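Local coordinates for Thiol:disulfide interchange protein (Klebsiella pneumoniae, PDB 6DXN) that probably serves as a DsbA-type thiol:disulfide oxidoreductase of the periplasm, exchanging disulfide bonds with substrate proteins, at residues K10-I15 with A181-F186; N44-I49 with P153-S158; R50-D55 with Y176-A181. All coordinates share one frame; numbering follows the deposited sequence.

Overall arrangement
From the N terminus the chain first forms edge strand 12-14, and contact 1 brings it against helix 173-188 near the C terminus, closing a loop of 165 residues that holds most of the fold. Contacts 2 and 3 both lie within this loop. They start one after the other on helix 45-52, then reach in turn to strand 154-157 and to helix 173-188, so their segments alternate and the two loops cross. Contact 2 ties helix 45-52 to the sheet of the thioredoxin fold, contact 3 ties the same helix to helix 173-188, and contact 1 joins that second helix to the sheet's margin. Segments 181-186 and 176-181 share Ala181, which does its touching in contact 3.

Contact 1: K10-I15 with A181-F186; sequences KNFTVI and ANLVLF
Phe12 and Asn11 meet Leu183 and Phe186 where the outermost strand of a thioredoxin-fold sheet, 12-14, lies beside the C-terminal helix 173-188. The contact is mainly apolar, and no hydrogen bond crosses it. Two neighbouring ring carbons of Phe12 do the touching: CD1 lies 4.1 Å from Leu183 CD1, and CE1 lies 4.0 Å from Phe186 CE1. The side chains of Phe12 and Phe186 run at about a right angle to each other, meeting through single ring carbons rather than by overlap. Phe12 CG sits between the backbone N and the carbonyl carbon (chi1 59°), which turns the ring out from the strand toward the helix. Residues 183 and 186 lie one turn apart, and both project toward the strand. Beyond this pair, Phe186 makes an edge-to-face ring contact with Tyr6, and Tyr6 also touches Leu183, so the N-terminal arm covers part of the same patch.

Polar groups are satisfied elsewhere. The Asn11 amide is hydrogen-bonded outside the contact, ND2 with Ser167 OG and OD1 with Gln7 N; the CB of Asn11 lies 4.2 Å from Leu183 CD1. The backbone at Asn11 is hydrogen-bonded to Asn164. The second leucine branch reaches that backbone: Leu183 CD2 stops 3.6 Å from Asn11 O.

Contact 2: N44-I49 with P153-S158; sequences NVDTAI and PSFYVS
The Phe155 ring receives Asp46, Val45 and Ile49 around its outer end. Asp46 OD1 comes in at the ring edge, near its plane, 4.1 Å from Phe155 CZ, with the carboxylate turned 67° from the ring. The two aliphatic partners approach obliquely: Val45 CG1 lies 3.8 Å from Phe155 CZ, and Ile49 CD1 packs tightly at 3.4 Å from Phe155 CE2 and 4.0 Å from Phe155 CD2. Ile49 and Phe155 reach for each other from opposite directions. With CG1 anti to the carbonyl carbon and chi2 extended at 171°, the isoleucine puts its last methyl farthest from the helix, against the ring.

This single aromatic bridges helix 45-52 and the central strand 154-157 of the thioredoxin fold. Their short axes run at 20°, nearly parallel, and stay 12.7 Å apart at closest approach, a gap spanned by side chains alone. Val45 and Ile49, one turn apart, also touch Met180 (selenomethionine here) of helix 173-188, so the ring belongs to a wider apolar core between two helices and the sheet. The strand follows cis-Pro153, the proline characteristic of thioredoxin folds, whose ring touches Cys36 of the CxxC pattern.

All four touching residues are buried, so the carboxylate needs a partner inside the protein. Asp46 OD2 finds one in a salt bridge to Lys61, while OD1 lies close to Glu27 OE1. The weakly positive hydrogens on the ring edge probably make the Phe155 rim a tolerable neighbour for OD1, and the salt bridge to Lys61 probably compensates much of the cost of burying the acid.

Contact 3: R50-D55 with Y176-A181; sequences RKRLPD and YAEDMA
The backbones of Arg52 and Ala181 come to 6.9 Å between their CA atoms, the closest approach of these segments, where the C-terminal part of helix 45-52 passes helix 173-188. Both helices pack against the sheet of the thioredoxin fold, next to each other, and the small Ala181 side chain is consistent with so close an approach. Its CB points at Arg52, whose side chain curls round this methyl, bent at chi2 (-76°) and again at chi3 (-66°), so that Ala181 meets both the beginning and the end of the same side chain.

No hydrogen bond joins the two segments. Glu178 O lies at the edge of the guanidinium, near its plane, but at 4.0 Å from Arg52 NH1 it is too distant for one. Of the Glu178 side chain, CG comes nearest, 4.1 Å from Arg52 NH1. Its carboxylate could add a longer-range attraction, with Arg52 NH1 and Glu178 OE2 4.9 Å apart.

The polar partner of the guanidinium is Asn182, the next residue of the helix, whose OD1 probably accepts a hydrogen bond from Arg52 NH2; NH1 faces the same oxygen. The apolar side of the contact rests on one methyl: Ala181 CB lies 4.0 Å from Arg52 CG and equally 4.0 Å from Arg52 NH1.

Contact 1: K10-I15 with A181-F186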
loop_
_atom_site.group_PDB
_atom_site.type_symbol
_atom_site.label_atom_id
_atom_site.label_comp_id
_atom_site.label_asym_id
_atom_site.label_seq_id
_atom_site.Cartn_x
_atom_site.Cartn_y
_atom_site.Cartn_z
ATOM N N LYS A 10 4.696 21.553 -5.526
ATOM C CA LYS A 10 4.818 20.913 -6.839
ATOM C C LYS A 10 4.869 19.385 -6.708
ATOM O O LYS A 10 4.052 18.684 -7.304
ATOM C CB LYS A 10 6.096 21.392 -7.536
ATOM C CG LYS A 10 6.396 20.773 -8.900
ATOM C CD LYS A 10 7.791 21.118 -9.386
ATOM C CE LYS A 10 8.162 20.509 -10.721
ATOM N NZ LYS A 10 7.371 21.082 -11.835
ATOM N N ASN A 11 5.831 18.898 -5.911
ATOM C CA ASN A 11 6.141 17.475 -5.758
ATOM C C ASN A 11 5.477 16.852 -4.523
ATOM O O ASN A 11 5.338 15.630 -4.455
ATOM C CB ASN A 11 7.658 17.267 -5.701
ATOM C CG ASN A 11 8.358 17.668 -6.981
ATOM O OD1 ASN A 11 9.213 18.558 -6.976
ATOM N ND2 ASN A 11 7.969 17.055 -8.090
ATOM N N PHE A 12 5.069 17.679 -3.558
ATOM C CA PHE A 12 4.484 17.141 -2.341
ATOM C C PHE A 12 3.836 18.267 -1.531
ATOM O O PHE A 12 4.207 19.436 -1.672
ATOM C CB PHE A 12 5.561 16.440 -1.506
ATOM C CG PHE A 12 6.704 17.344 -1.112
ATOM C CD1 PHE A 12 7.818 17.475 -1.925
ATOM C CD2 PHE A 12 6.646 18.094 0.053
ATOM C CE1 PHE A 12 8.856 18.327 -1.578
ATOM C CE2 PHE A 12 7.683 18.948 0.397
ATOM C CZ PHE A 12 8.785 19.057 -0.418
ATOM N N THR A 13 2.879 17.886 -0.678
ATOM C CA THR A 13 2.180 18.809 0.210
ATOM C C THR A 13 2.475 18.422 1.667
ATOM O O THR A 13 2.582 17.236 2.003
ATOM C CB THR A 13 0.678 18.843 -0.097
ATOM O OG1 THR A 13 0.177 17.508 -0.018
ATOM C CG2 THR A 13 0.370 19.413 -1.464
ATOM N N VAL A 14 2.621 19.445 2.516
ATOM C CA VAL A 14 2.891 19.265 3.935
ATOM C C VAL A 14 1.549 19.097 4.657
ATOM O O VAL A 14 0.859 20.073 4.928
ATOM C CB VAL A 14 3.713 20.446 4.492
ATOM C CG1 VAL A 14 3.895 20.363 6.001
ATOM C CG2 VAL A 14 5.064 20.557 3.799
ATOM N N ILE A 15 1.194 17.835 4.938
ATOM C CA ILE A 15 -0.042 17.446 5.622
ATOM C C ILE A 15 0.144 17.629 7.135
ATOM O O ILE A 15 1.269 17.743 7.620
ATOM C CB ILE A 15 -0.406 15.984 5.280
ATOM C CG1 ILE A 15 -0.518 15.744 3.770
ATOM C CG2 ILE A 15 -1.670 15.543 6.003
ATOM C CD1 ILE A 15 -1.641 16.498 3.098
ATOM N N ALA A 181 11.071 6.953 -6.203
ATOM C CA ALA A 181 11.951 6.443 -5.141
ATOM C C ALA A 181 12.908 7.552 -4.686
ATOM O O ALA A 181 13.235 7.654 -3.508
ATOM C CB ALA A 181 12.707 5.231 -5.614
ATOM N N ASN A 182 13.366 8.360 -5.648
ATOM C CA ASN A 182 14.267 9.484 -5.349
ATOM C C ASN A 182 13.535 10.495 -4.455
ATOM O O ASN A 182 14.077 10.911 -3.429
ATOM C CB ASN A 182 14.818 10.120 -6.626
ATOM C CG ASN A 182 15.903 9.294 -7.285
ATOM O OD1 ASN A 182 16.530 8.450 -6.647
ATOM N ND2 ASN A 182 16.154 9.551 -8.555
ATOM N N LEU A 183 12.303 10.860 -4.843
ATOM C CA LEU A 183 11.475 11.801 -4.069
ATOM C C LEU A 183 11.213 11.239 -2.665
ATOM O O LEU A 183 11.323 11.974 -1.675
ATOM C CB LEU A 183 10.155 12.074 -4.797
ATOM C CG LEU A 183 9.125 12.894 -4.016
ATOM C CD1 LEU A 183 9.686 14.244 -3.599
ATOM C CD2 LEU A 183 7.857 13.090 -4.826
ATOM N N VAL A 184 10.849 9.952 -2.580
ATOM C CA VAL A 184 10.603 9.327 -1.273
ATOM C C VAL A 184 11.839 9.534 -0.382
ATOM O O VAL A 184 11.726 9.985 0.762
ATOM C CB VAL A 184 10.223 7.835 -1.395
ATOM C CG1 VAL A 184 10.467 7.058 -0.103
ATOM C CG2 VAL A 184 8.782 7.660 -1.835
ATOM N N LEU A 185 13.019 9.219 -0.924
ATOM C CA LEU A 185 14.255 9.341 -0.148
ATOM C C LEU A 185 14.478 10.795 0.288
ATOM O O LEU A 185 14.841 11.038 1.436
ATOM C CB LEU A 185 15.432 8.819 -0.976
ATOM C CG LEU A 185 15.545 7.300 -1.065
ATOM C CD1 LEU A 185 16.774 6.906 -1.867
ATOM C CD2 LEU A 185 15.596 6.679 0.320
ATOM N N PHE A 186 14.252 11.728 -0.641
ATOM C CA PHE A 186 14.390 13.168 -0.406
ATOM C C PHE A 186 13.510 13.587 0.778
ATOM O O PHE A 186 13.869 14.478 1.544
ATOM C CB PHE A 186 14.014 13.964 -1.661
ATOM C CG PHE A 186 13.947 15.462 -1.477
ATOM C CD1 PHE A 186 12.790 16.071 -1.017
ATOM C CD2 PHE A 186 15.041 16.266 -1.769
ATOM C CE1 PHE A 186 12.730 17.445 -0.840
ATOM C CE2 PHE A 186 14.975 17.642 -1.608
ATOM C CZ PHE A 186 13.822 18.229 -1.140
#

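Contact 2: N44-I49 with P153-S158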
loop_
_atom_site.group_PDB
_atom_site.type_symbol
_atom_site.label_atom_id
_atom_site.label_comp_id
_atom_site.label_asym_id
_atom_site.label_seq_id
_atom_site.Cartn_x
_atom_site.Cartn_y
_atom_site.Cartn_z
ATOM N N ASN A 44 5.915 -0.636 -11.346
ATOM C CA ASN A 44 6.831 -1.186 -10.364
ATOM C C ASN A 44 7.441 -0.043 -9.541
ATOM O O ASN A 44 8.653 0.027 -9.319
ATOM C CB ASN A 44 7.844 -2.131 -11.014
ATOM C CG ASN A 44 7.204 -3.451 -11.384
ATOM O OD1 ASN A 44 6.474 -4.032 -10.579
ATOM N ND2 ASN A 44 7.473 -3.936 -12.586
ATOM N N VAL A 45 6.560 0.861 -9.103
ATOM C CA VAL A 45 6.940 1.944 -8.230
ATOM C C VAL A 45 7.328 1.336 -6.875
ATOM O O VAL A 45 8.237 1.820 -6.210
ATOM C CB VAL A 45 5.787 2.949 -8.045
ATOM C CG1 VAL A 45 6.071 3.946 -6.939
ATOM C CG2 VAL A 45 5.431 3.657 -9.338
ATOM N N ASP A 46 6.628 0.260 -6.493
ATOM C CA ASP A 46 6.823 -0.371 -5.170
ATOM C C ASP A 46 8.206 -1.027 -5.052
ATOM O O ASP A 46 8.858 -0.865 -4.036
ATOM C CB ASP A 46 5.723 -1.386 -4.862
ATOM C CG ASP A 46 4.367 -0.785 -4.525
ATOM O OD1 ASP A 46 4.266 0.455 -4.411
ATOM O OD2 ASP A 46 3.434 -1.566 -4.357
ATOM N N THR A 47 8.627 -1.795 -6.065
ATOM C CA THR A 47 9.968 -2.444 -6.010
ATOM C C THR A 47 11.066 -1.367 -6.040
ATOM O O THR A 47 12.064 -1.443 -5.298
ATOM C CB THR A 47 10.142 -3.471 -7.138
ATOM O OG1 THR A 47 9.169 -4.498 -6.950
ATOM C CG2 THR A 47 11.516 -4.108 -7.172
ATOM N N ALA A 48 10.871 -0.358 -6.892
ATOM C CA ALA A 48 11.843 0.738 -7.038
ATOM C C ALA A 48 12.130 1.370 -5.668
ATOM O O ALA A 48 13.294 1.506 -5.244
ATOM C CB ALA A 48 11.319 1.749 -8.031
ATOM N N ILE A 49 11.059 1.743 -4.967
ATOM C CA ILE A 49 11.154 2.346 -3.638
ATOM C C ILE A 49 11.879 1.399 -2.663
ATOM O O ILE A 49 12.814 1.830 -1.966
ATOM C CB ILE A 49 9.746 2.740 -3.134
ATOM C CG1 ILE A 49 9.143 3.857 -3.990
ATOM C CG2 ILE A 49 9.776 3.134 -1.660
ATOM C CD1 ILE A 49 7.687 4.150 -3.700
ATOM N N PRO A 153 -3.150 5.221 -5.638
ATOM C CA PRO A 153 -2.284 4.961 -4.497
ATOM C C PRO A 153 -1.784 6.296 -3.921
ATOM O O PRO A 153 -1.519 7.236 -4.672
ATOM C CB PRO A 153 -1.151 4.101 -5.060
ATOM C CG PRO A 153 -1.040 4.576 -6.491
ATOM C CD PRO A 153 -2.461 4.897 -6.890
ATOM N N SER A 154 -1.686 6.366 -2.591
ATOM C CA SER A 154 -1.295 7.598 -1.927
ATOM C C SER A 154 -0.115 7.324 -0.988
ATOM O O SER A 154 -0.219 6.521 -0.085
ATOM C CB SER A 154 -2.484 8.186 -1.215
ATOM O OG SER A 154 -2.266 9.541 -0.860
ATOM N N PHE A 155 1.011 8.007 -1.232
ATOM C CA PHE A 155 2.221 7.830 -0.407
ATOM C C PHE A 155 2.356 8.981 0.600
ATOM O O PHE A 155 2.169 10.149 0.243
ATOM C CB PHE A 155 3.470 7.756 -1.286
ATOM C CG PHE A 155 3.517 6.587 -2.236
ATOM C CD1 PHE A 155 2.713 6.561 -3.368
ATOM C CD2 PHE A 155 4.384 5.531 -2.022
ATOM C CE1 PHE A 155 2.755 5.487 -4.244
ATOM C CE2 PHE A 155 4.434 4.464 -2.908
ATOM C CZ PHE A 155 3.623 4.446 -4.017
ATOM N N TYR A 156 2.669 8.616 1.854
ATOM C CA TYR A 156 2.903 9.548 2.969
ATOM C C TYR A 156 4.246 9.217 3.632
ATOM O O TYR A 156 4.496 8.070 3.989
ATOM C CB TYR A 156 1.777 9.481 4.004
ATOM C CG TYR A 156 0.449 10.003 3.526
ATOM C CD1 TYR A 156 -0.358 9.235 2.708
ATOM C CD2 TYR A 156 -0.007 11.260 3.898
ATOM C CE1 TYR A 156 -1.582 9.701 2.261
ATOM C CE2 TYR A 156 -1.231 11.741 3.459
ATOM C CZ TYR A 156 -2.020 10.958 2.637
ATOM O OH TYR A 156 -3.226 11.407 2.187
ATOM N N VAL A 157 5.090 10.244 3.795
ATOM C CA VAL A 157 6.397 10.115 4.419
ATOM C C VAL A 157 6.352 10.847 5.775
ATOM O O VAL A 157 5.872 11.991 5.857
ATOM C CB VAL A 157 7.512 10.669 3.504
ATOM C CG1 VAL A 157 8.899 10.429 4.087
ATOM C CG2 VAL A 157 7.432 10.094 2.098
ATOM N N SER A 158 6.813 10.160 6.832
ATOM C CA SER A 158 6.906 10.708 8.221
ATOM C C SER A 158 5.558 11.276 8.690
ATOM O O SER A 158 5.507 12.114 9.605
ATOM C CB SER A 158 7.996 11.744 8.315
ATOM O OG SER A 158 9.276 11.164 8.095
#

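Contact 3: R50-D55 with Y176-A181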
loop_
_atom_site.group_PDB
_atom_site.type_symbol
_atom_site.label_atom_id
_atom_site.label_comp_id
_atom_site.label_asym_id
_atom_site.label_seq_id
_atom_site.Cartn_x
_atom_site.Cartn_y
_atom_site.Cartn_z
ATOM N N ARG A 50 11.471 0.120 -2.620
ATOM C CA ARG A 50 12.045 -0.861 -1.641
ATOM C C ARG A 50 13.541 -1.082 -1.871
ATOM O O ARG A 50 14.315 -1.196 -0.921
ATOM C CB ARG A 50 11.393 -2.240 -1.739
ATOM C CG ARG A 50 9.959 -2.294 -1.243
ATOM C CD ARG A 50 9.516 -3.740 -1.182
ATOM N NE ARG A 50 8.100 -3.836 -0.939
ATOM C CZ ARG A 50 7.179 -3.978 -1.888
ATOM N NH1 ARG A 50 7.534 -4.072 -3.159
ATOM N NH2 ARG A 50 5.908 -4.019 -1.555
ATOM N N LYS A 51 13.906 -1.169 -3.148
ATOM C CA LYS A 51 15.272 -1.392 -3.591
ATOM C C LYS A 51 16.209 -0.303 -3.046
ATOM O O LYS A 51 17.405 -0.546 -2.887
ATOM C CB LYS A 51 15.265 -1.396 -5.122
ATOM C CG LYS A 51 16.590 -1.675 -5.816
ATOM C CD LYS A 51 16.439 -1.726 -7.328
ATOM C CE LYS A 51 15.405 -2.741 -7.770
ATOM N NZ LYS A 51 15.298 -2.814 -9.246
ATOM N N ARG A 52 15.641 0.869 -2.723
ATOM C CA ARG A 52 16.431 2.051 -2.290
ATOM C C ARG A 52 16.321 2.344 -0.788
ATOM O O ARG A 52 17.012 3.246 -0.296
ATOM C CB ARG A 52 15.920 3.284 -3.043
ATOM C CG ARG A 52 15.947 3.152 -4.557
ATOM C CD ARG A 52 17.330 3.284 -5.160
ATOM N NE ARG A 52 17.859 4.631 -4.983
ATOM C CZ ARG A 52 17.494 5.680 -5.713
ATOM N NH1 ARG A 52 16.560 5.550 -6.640
ATOM N NH2 ARG A 52 18.059 6.857 -5.512
ATOM N N LEU A 53 15.461 1.613 -0.063
ATOM C CA LEU A 53 15.258 1.872 1.373
ATOM C C LEU A 53 16.370 1.226 2.202
ATOM O O LEU A 53 17.058 0.318 1.734
ATOM C CB LEU A 53 13.914 1.297 1.837
ATOM C CG LEU A 53 12.634 1.872 1.225
ATOM C CD1 LEU A 53 11.422 1.119 1.746
ATOM C CD2 LEU A 53 12.487 3.355 1.513
ATOM N N PRO A 54 16.597 1.694 3.453
ATOM C CA PRO A 54 17.527 1.038 4.373
ATOM C C PRO A 54 16.869 -0.214 4.983
ATOM O O PRO A 54 15.650 -0.355 4.937
ATOM C CB PRO A 54 17.821 2.099 5.449
ATOM C CG PRO A 54 17.231 3.388 4.899
ATOM C CD PRO A 54 16.084 2.952 4.010
ATOM N N ASP A 55 17.686 -1.083 5.592
ATOM C CA ASP A 55 17.246 -2.372 6.162
ATOM C C ASP A 55 16.214 -2.225 7.286
ATOM O O ASP A 55 15.336 -3.085 7.409
ATOM C CB ASP A 55 18.441 -3.180 6.672
ATOM C CG ASP A 55 19.315 -3.725 5.558
ATOM O OD1 ASP A 55 18.970 -3.491 4.375
ATOM O OD2 ASP A 55 20.318 -4.395 5.877
ATOM N N TYR A 176 9.975 7.159 -14.250
ATOM C CA TYR A 176 8.986 7.619 -13.284
ATOM C C TYR A 176 9.198 6.920 -11.933
ATOM O O TYR A 176 9.232 7.582 -10.876
ATOM C CB TYR A 176 7.556 7.379 -13.783
ATOM C CG TYR A 176 6.526 7.783 -12.762
ATOM C CD1 TYR A 176 6.180 6.916 -11.738
ATOM C CD2 TYR A 176 5.941 9.038 -12.778
ATOM C CE1 TYR A 176 5.261 7.278 -10.768
ATOM C CE2 TYR A 176 5.010 9.412 -11.820
ATOM C CZ TYR A 176 4.680 8.530 -10.803
ATOM O OH TYR A 176 3.784 8.865 -9.832
ATOM N N ALA A 177 9.320 5.585 -11.972
ATOM C CA ALA A 177 9.494 4.776 -10.767
ATOM C C ALA A 177 10.767 5.205 -10.022
ATOM O O ALA A 177 10.756 5.319 -8.804
ATOM C CB ALA A 177 9.529 3.308 -11.121
ATOM N N GLU A 178 11.845 5.456 -10.774
ATOM C CA GLU A 178 13.120 5.876 -10.183
ATOM C C GLU A 178 12.953 7.245 -9.511
ATOM O O GLU A 178 13.475 7.459 -8.425
ATOM C CB GLU A 178 14.234 5.946 -11.228
ATOM C CG GLU A 178 15.612 6.219 -10.624
ATOM C CD GLU A 178 16.733 6.462 -11.624
ATOM O OE1 GLU A 178 16.470 7.119 -12.656
ATOM O OE2 GLU A 178 17.870 5.982 -11.374
ATOM N N ASP A 179 12.197 8.138 -10.158
ATOM C CA ASP A 179 11.976 9.522 -9.696
ATOM C C ASP A 179 11.145 9.496 -8.405
ATOM O O ASP A 179 11.336 10.325 -7.508
ATOM C CB ASP A 179 11.310 10.365 -10.795
ATOM C CG ASP A 179 11.551 11.867 -10.686
ATOM O OD1 ASP A 179 12.558 12.247 -10.072
ATOM O OD2 ASP A 179 10.739 12.648 -11.245
HETATM N N MSE A 180 10.217 8.533 -8.325
HETATM C CA MSE A 180 9.370 8.391 -7.156
HETATM C C MSE A 180 10.202 7.947 -5.980
HETATM O O MSE A 180 10.068 8.495 -4.879
HETATM C CB MSE A 180 8.235 7.408 -7.443
HETATM C CG MSE A 180 7.577 6.944 -6.151
HETATM SE SE MSE A 180 6.503 8.376 -5.349
HETATM C CE MSE A 180 4.833 8.058 -6.367
ATOM N N ALA A 181 11.071 6.953 -6.203
ATOM C CA ALA A 181 11.951 6.443 -5.141
ATOM C C ALA A 181 12.908 7.552 -4.686
ATOM O O ALA A 181 13.235 7.654 -3.508
ATOM C CB ALA A 181 12.707 5.231 -5.614
#